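Local coordinates for GH18329p (Drosophila melanogaster, PDB 5YGB), which binds the N-terminus of Piwi through its extended Tudor domain and probably recruits Piwi proteins to the piRNA biogenesis machinery in the nuage, at residues V167-R172 against P188-E193; H50-P55 against A107-L112. The protein carries 1 engineered substitution. All coordinates share one frame; numbering follows the deposited sequence.

Contact 1 (V167-R172 against P188-E193); sequences VTYKER and PLPGVE
Gly191 sits across from two residues, Val167 and Thr168, the mark of a classic beta bulge in the antiparallel pairing of strands 162-171 and 188-195, part of the nuclease-like half of this extended Tudor domain. Backbone bonds do most of the work. Gly191 O takes a straight bond from Val167 N (2.9 Å, 166° at the hydrogen) and a weak one from Thr168 N, while Gly191 N gives to Thr168 O at 2.8 Å. Lys170 and Leu189 exchange a further pair. Pro188 and Pro190 occupy non-hydrogen-bonded positions, where strand 162-171 needs no N-H from them.

Glycine suits the bulge because a CB there would lie 2.5 Å from Thr168 CG2. Among apolar contacts, Tyr169 CD1 lies 3.7 Å from Pro190 CA and 3.9 Å from Pro188 CB. Leu189 CB packs alongside Lys170 CG, which chi1 of 83° sets between the backbone N and carbonyl carbon.

The flat guanidinium of Arg172 receives Leu189 CD1 over one face, 3.6 Å from NH2. NH2 makes a salt bridge with Glu125 and NH1 hydrogen-bonds Thr187 OG1. The chemistry implies a register set mainly by peptide groups, with Leu189 filling the space between Lys170 and Arg172.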
loop_
_atom_site.group_PDB
_atom_site.type_symbol
_atom_site.label_atom_id
_atom_site.label_comp_id
_atom_site.label_asym_id
_atom_site.label_seq_id
_atom_site.Cartn_x
_atom_site.Cartn_y
_atom_site.Cartn_z
ATOM N N VAL A 167 8.360 -3.982 -16.659
ATOM C CA VAL A 167 8.575 -3.932 -18.106
ATOM C C VAL A 167 8.460 -2.529 -18.684
ATOM O O VAL A 167 8.761 -2.324 -19.863
ATOM C CB VAL A 167 7.590 -4.853 -18.864
ATOM C CG1 VAL A 167 7.797 -6.309 -18.453
ATOM C CG2 VAL A 167 6.143 -4.407 -18.645
ATOM N N THR A 168 8.036 -1.565 -17.869
ATOM C CA THR A 168 7.907 -0.182 -18.332
ATOM C C THR A 168 7.760 0.743 -17.126
ATOM O O THR A 168 7.628 0.276 -15.998
ATOM C CB THR A 168 6.694 -0.009 -19.287
ATOM O OG1 THR A 168 6.745 1.279 -19.925
ATOM C CG2 THR A 168 5.383 -0.153 -18.523
ATOM N N TYR A 169 7.795 2.048 -17.382
ATOM C CA TYR A 169 7.566 3.094 -16.379
ATOM C C TYR A 169 6.652 4.161 -16.948
ATOM O O TYR A 169 6.678 4.420 -18.157
ATOM C CB TYR A 169 8.871 3.777 -15.935
ATOM C CG TYR A 169 9.790 2.922 -15.108
ATOM C CD1 TYR A 169 9.613 2.805 -13.736
ATOM C CD2 TYR A 169 10.838 2.235 -15.701
ATOM C CE1 TYR A 169 10.455 2.010 -12.974
ATOM C CE2 TYR A 169 11.678 1.442 -14.954
ATOM C CZ TYR A 169 11.486 1.335 -13.598
ATOM O OH TYR A 169 12.329 0.542 -12.872
ATOM N N LYS A 170 5.867 4.800 -16.086
ATOM C CA LYS A 170 5.062 5.935 -16.509
ATOM C C LYS A 170 5.248 7.069 -15.521
ATOM O O LYS A 170 5.397 6.853 -14.323
ATOM C CB LYS A 170 3.578 5.563 -16.640
ATOM C CG LYS A 170 2.784 5.600 -15.346
ATOM C CD LYS A 170 1.286 5.746 -15.603
ATOM C CE LYS A 170 0.699 4.492 -16.228
ATOM N NZ LYS A 170 -0.799 4.501 -16.250
ATOM N N GLU A 171 5.281 8.285 -16.043
ATOM C CA GLU A 171 5.378 9.462 -15.208
ATOM C C GLU A 171 4.122 9.568 -14.368
ATOM O O GLU A 171 3.013 9.425 -14.881
ATOM C CB GLU A 171 5.558 10.711 -16.070
ATOM C CG GLU A 171 6.400 11.786 -15.431
ATOM C CD GLU A 171 6.418 13.058 -16.243
ATOM O OE1 GLU A 171 5.538 13.223 -17.116
ATOM O OE2 GLU A 171 7.323 13.885 -16.020
ATOM N N ARG A 172 4.292 9.799 -13.073
ATOM C CA ARG A 172 3.149 10.015 -12.207
ATOM C C ARG A 172 2.402 11.269 -12.629
ATOM O O ARG A 172 3.012 12.309 -12.871
ATOM C CB ARG A 172 3.583 10.133 -10.747
ATOM C CG ARG A 172 3.608 8.811 -10.013
ATOM C CD ARG A 172 3.742 9.020 -8.514
ATOM N NE ARG A 172 3.648 7.761 -7.777
ATOM C CZ ARG A 172 4.680 6.967 -7.513
ATOM N NH1 ARG A 172 5.895 7.288 -7.928
ATOM N NH2 ARG A 172 4.495 5.845 -6.832
ATOM N N PRO A 188 8.783 8.169 -11.286
ATOM C CA PRO A 188 8.450 7.023 -12.138
ATOM C C PRO A 188 7.621 5.947 -11.427
ATOM O O PRO A 188 8.012 5.434 -10.378
ATOM C CB PRO A 188 9.830 6.486 -12.540
ATOM C CG PRO A 188 10.699 6.831 -11.399
ATOM C CD PRO A 188 10.166 8.099 -10.791
ATOM N N LEU A 189 6.474 5.626 -12.011
ATOM C CA LEU A 189 5.630 4.537 -11.546
ATOM C C LEU A 189 5.956 3.268 -12.342
ATOM O O LEU A 189 5.867 3.282 -13.564
ATOM C CB LEU A 189 4.164 4.920 -11.717
ATOM C CG LEU A 189 3.056 4.057 -11.131
ATOM C CD1 LEU A 189 3.140 4.060 -9.618
ATOM C CD2 LEU A 189 1.717 4.597 -11.591
ATOM N N PRO A 190 6.380 2.184 -11.668
ATOM C CA PRO A 190 6.703 0.961 -12.421
ATOM C C PRO A 190 5.469 0.265 -12.978
ATOM O O PRO A 190 4.461 0.133 -12.279
ATOM C CB PRO A 190 7.375 0.052 -11.385
ATOM C CG PRO A 190 7.643 0.910 -10.194
ATOM C CD PRO A 190 6.660 2.036 -10.229
ATOM N N GLY A 191 5.554 -0.162 -14.235
ATOM C CA GLY A 191 4.523 -0.956 -14.877
ATOM C C GLY A 191 4.989 -2.389 -14.912
ATOM O O GLY A 191 6.082 -2.679 -15.409
ATOM N N VAL A 192 4.173 -3.286 -14.377
ATOM C CA VAL A 192 4.585 -4.671 -14.211
ATOM C C VAL A 192 3.704 -5.653 -14.959
ATOM O O VAL A 192 2.527 -5.390 -15.224
ATOM C CB VAL A 192 4.604 -5.093 -12.711
ATOM C CG1 VAL A 192 5.653 -4.296 -11.952
ATOM C CG2 VAL A 192 3.216 -4.954 -12.059
ATOM N N GLU A 193 4.315 -6.783 -15.294
ATOM C CA GLU A 193 3.601 -8.004 -15.638
ATOM C C GLU A 193 3.430 -8.816 -14.362
ATOM O O GLU A 193 4.317 -8.831 -13.514
ATOM C CB GLU A 193 4.378 -8.826 -16.661
ATOM C CG GLU A 193 4.533 -8.161 -17.998
ATOM C CD GLU A 193 5.059 -9.108 -19.060
ATOM O OE1 GLU A 193 5.540 -10.209 -18.704
ATOM O OE2 GLU A 193 4.983 -8.747 -20.254
#

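Contact 2 (H50-P55 against A107-L112); sequences HVLTAP and ADICEL
Glu111 meets His50 and Val51 where the loop after helix 44-48 runs beside strand 109-111, which pairs with strand 60-65 in the SH3-like barrel of the Tudor fold. Its backbone N gives the one direct hydrogen bond between the segments, to His50 O at 2.8 Å and in the carbonyl plane.

The side chain follows the loop. Glu111 CB lies 3.6 Å from His50 O; CG, placed beside the backbone N by chi1 of -66°, has His50 O and Val51 O on the same side, at 3.7 and 3.8 Å. The chain then runs straight on (chi2 -180°), bringing CD to 3.6 Å from Val51 O. At the tip, OE1 accepts from a water that also donates to Val51 O and accepts from Thr53 OG1, while OE2 accepts at 2.7 Å from a water that lies in the plane of the His50 ring and is hydrogen-bonded to ND1. The imidazole suits its place by having a second nitrogen, NE2, for Tyr40 OH.

Were Glu111 an alanine, the waters at His50 ND1, Val51 O and Thr53 would probably lose the carboxylate that ties them to strand 109-111.

Farther along the loop, Leu52 CD2 rests 3.8 Å from Ile109 CG2, whose residue also packs on Val61, Ile91 and Leu93. One more water joins the backbones, accepting from Leu52 N and donating to Ile109 O at 2.7 Å.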
loop_
_atom_site.group_PDB
_atom_site.type_symbol
_atom_site.label_atom_id
_atom_site.label_comp_id
_atom_site.label_asym_id
_atom_site.label_seq_id
_atom_site.Cartn_x
_atom_site.Cartn_y
_atom_site.Cartn_z
ATOM N N HIS A 50 6.173 7.493 23.819
ATOM C CA HIS A 50 6.144 7.925 22.424
ATOM C C HIS A 50 4.914 8.761 22.101
ATOM O O HIS A 50 4.384 8.701 20.985
ATOM C CB HIS A 50 6.206 6.696 21.503
ATOM C CG HIS A 50 7.384 5.810 21.772
ATOM N ND1 HIS A 50 8.661 6.157 21.436
ATOM C CD2 HIS A 50 7.452 4.581 22.363
ATOM C CE1 HIS A 50 9.490 5.182 21.810
ATOM N NE2 HIS A 50 8.793 4.236 22.354
ATOM N N VAL A 51 4.454 9.554 23.058
ATOM C CA VAL A 51 3.234 10.321 22.829
ATOM C C VAL A 51 3.417 11.285 21.647
ATOM O O VAL A 51 4.458 11.939 21.497
ATOM C CB VAL A 51 2.793 11.081 24.111
ATOM C CG1 VAL A 51 3.823 12.143 24.519
ATOM C CG2 VAL A 51 1.407 11.703 23.913
ATOM N N LEU A 52 2.408 11.314 20.782
ATOM C CA LEU A 52 2.404 12.195 19.614
ATOM C C LEU A 52 2.113 13.629 20.024
ATOM O O LEU A 52 1.141 13.878 20.729
ATOM C CB LEU A 52 1.358 11.724 18.604
ATOM C CG LEU A 52 1.379 12.416 17.244
ATOM C CD1 LEU A 52 2.530 11.876 16.391
ATOM C CD2 LEU A 52 0.027 12.254 16.563
ATOM N N THR A 53 2.974 14.555 19.619
ATOM C CA THR A 53 2.714 15.993 19.807
ATOM C C THR A 53 3.060 16.751 18.532
ATOM O O THR A 53 4.021 16.420 17.850
ATOM C CB THR A 53 3.525 16.612 20.974
ATOM O OG1 THR A 53 4.920 16.424 20.724
ATOM C CG2 THR A 53 3.141 15.996 22.318
ATOM N N ALA A 54 2.275 17.778 18.234
ATOM C CA ALA A 54 2.506 18.648 17.082
ATOM C C ALA A 54 2.920 17.860 15.836
ATOM O O ALA A 54 3.996 18.095 15.268
ATOM C CB ALA A 54 3.564 19.703 17.429
ATOM N N PRO A 55 2.064 16.922 15.398
ATOM C CA PRO A 55 2.419 16.137 14.215
ATOM C C PRO A 55 2.523 16.999 12.960
ATOM O O PRO A 55 1.957 18.092 12.882
ATOM C CB PRO A 55 1.256 15.139 14.095
ATOM C CG PRO A 55 0.112 15.813 14.780
ATOM C CD PRO A 55 0.724 16.591 15.910
ATOM N N ALA A 107 -5.555 9.922 18.577
ATOM C CA ALA A 107 -5.597 9.016 19.717
ATOM C C ALA A 107 -5.011 7.653 19.374
ATOM O O ALA A 107 -4.583 6.916 20.263
ATOM C CB ALA A 107 -7.020 8.858 20.223
ATOM N N ASP A 108 -4.978 7.324 18.085
ATOM C CA ASP A 108 -4.537 6.011 17.626
ATOM C C ASP A 108 -3.121 6.015 17.034
ATOM O O ASP A 108 -2.728 5.071 16.337
ATOM C CB ASP A 108 -5.514 5.466 16.579
ATOM C CG ASP A 108 -6.845 5.056 17.177
ATOM O OD1 ASP A 108 -6.908 4.869 18.405
ATOM O OD2 ASP A 108 -7.820 4.912 16.412
ATOM N N ILE A 109 -2.362 7.069 17.315
ATOM C CA ILE A 109 -1.045 7.272 16.717
ATOM C C ILE A 109 -0.008 7.513 17.814
ATOM O O ILE A 109 -0.318 8.143 18.828
ATOM C CB ILE A 109 -1.071 8.469 15.749
ATOM C CG1 ILE A 109 -2.120 8.220 14.663
ATOM C CG2 ILE A 109 0.297 8.719 15.152
ATOM C CD1 ILE A 109 -2.421 9.440 13.781
ATOM N N CYS A 110 1.202 6.993 17.625
ATOM C CA CYS A 110 2.352 7.289 18.485
ATOM C C CYS A 110 3.557 7.636 17.633
ATOM O O CYS A 110 3.609 7.298 16.451
ATOM C CB CYS A 110 2.723 6.099 19.380
ATOM S SG CYS A 110 1.531 5.658 20.625
ATOM N N GLU A 111 4.550 8.279 18.229
ATOM C CA GLU A 111 5.844 8.369 17.576
ATOM C C GLU A 111 6.418 6.968 17.359
ATOM O O GLU A 111 6.153 6.047 18.142
ATOM C CB GLU A 111 6.805 9.217 18.409
ATOM C CG GLU A 111 6.373 10.670 18.494
ATOM C CD GLU A 111 7.308 11.543 19.307
ATOM O OE1 GLU A 111 7.257 12.779 19.142
ATOM O OE2 GLU A 111 8.081 11.000 20.122
ATOM N N LEU A 112 7.208 6.809 16.306
ATOM C CA LEU A 112 7.809 5.517 15.981
ATOM C C LEU A 112 9.156 5.343 16.684
ATOM O O LEU A 112 10.053 6.180 16.507
ATOM C CB LEU A 112 7.978 5.392 14.464
ATOM C CG LEU A 112 8.449 4.029 13.964
ATOM C CD1 LEU A 112 7.380 2.977 14.198
ATOM C CD2 LEU A 112 8.805 4.108 12.478
HETATM O O HOH W 1 9.537 8.695 20.426
HETATM O O HOH W 2 6.077 14.090 21.373
HETATM O O HOH W 3 0.243 9.372 21.196
HETATM O O HOH W 4 5.138 13.798 17.671
#

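In the fold
The two contacts share no strand or loop and lie on opposite sides of the chain's centre, their own centres about 35 Å apart. Contact 1 joins neighbouring strands of the mixed sheet of the nuclease-like half and is mostly a surface contact, although Leu189 and Gly191 are buried. Contact 2, partly buried, fastens an irregular loop to strand 109-111 of the Tudor barrel, with Ile109 and Cys110 buried on its strand side. Their chemistry follows: paired strands can bond directly, peptide to peptide, whereas loop and strand have a single direct hydrogen bond to share and rely otherwise on water and a carboxylate. Charge also differs in use, with Arg172 reaching Glu125 directly and Glu111 working through solvent.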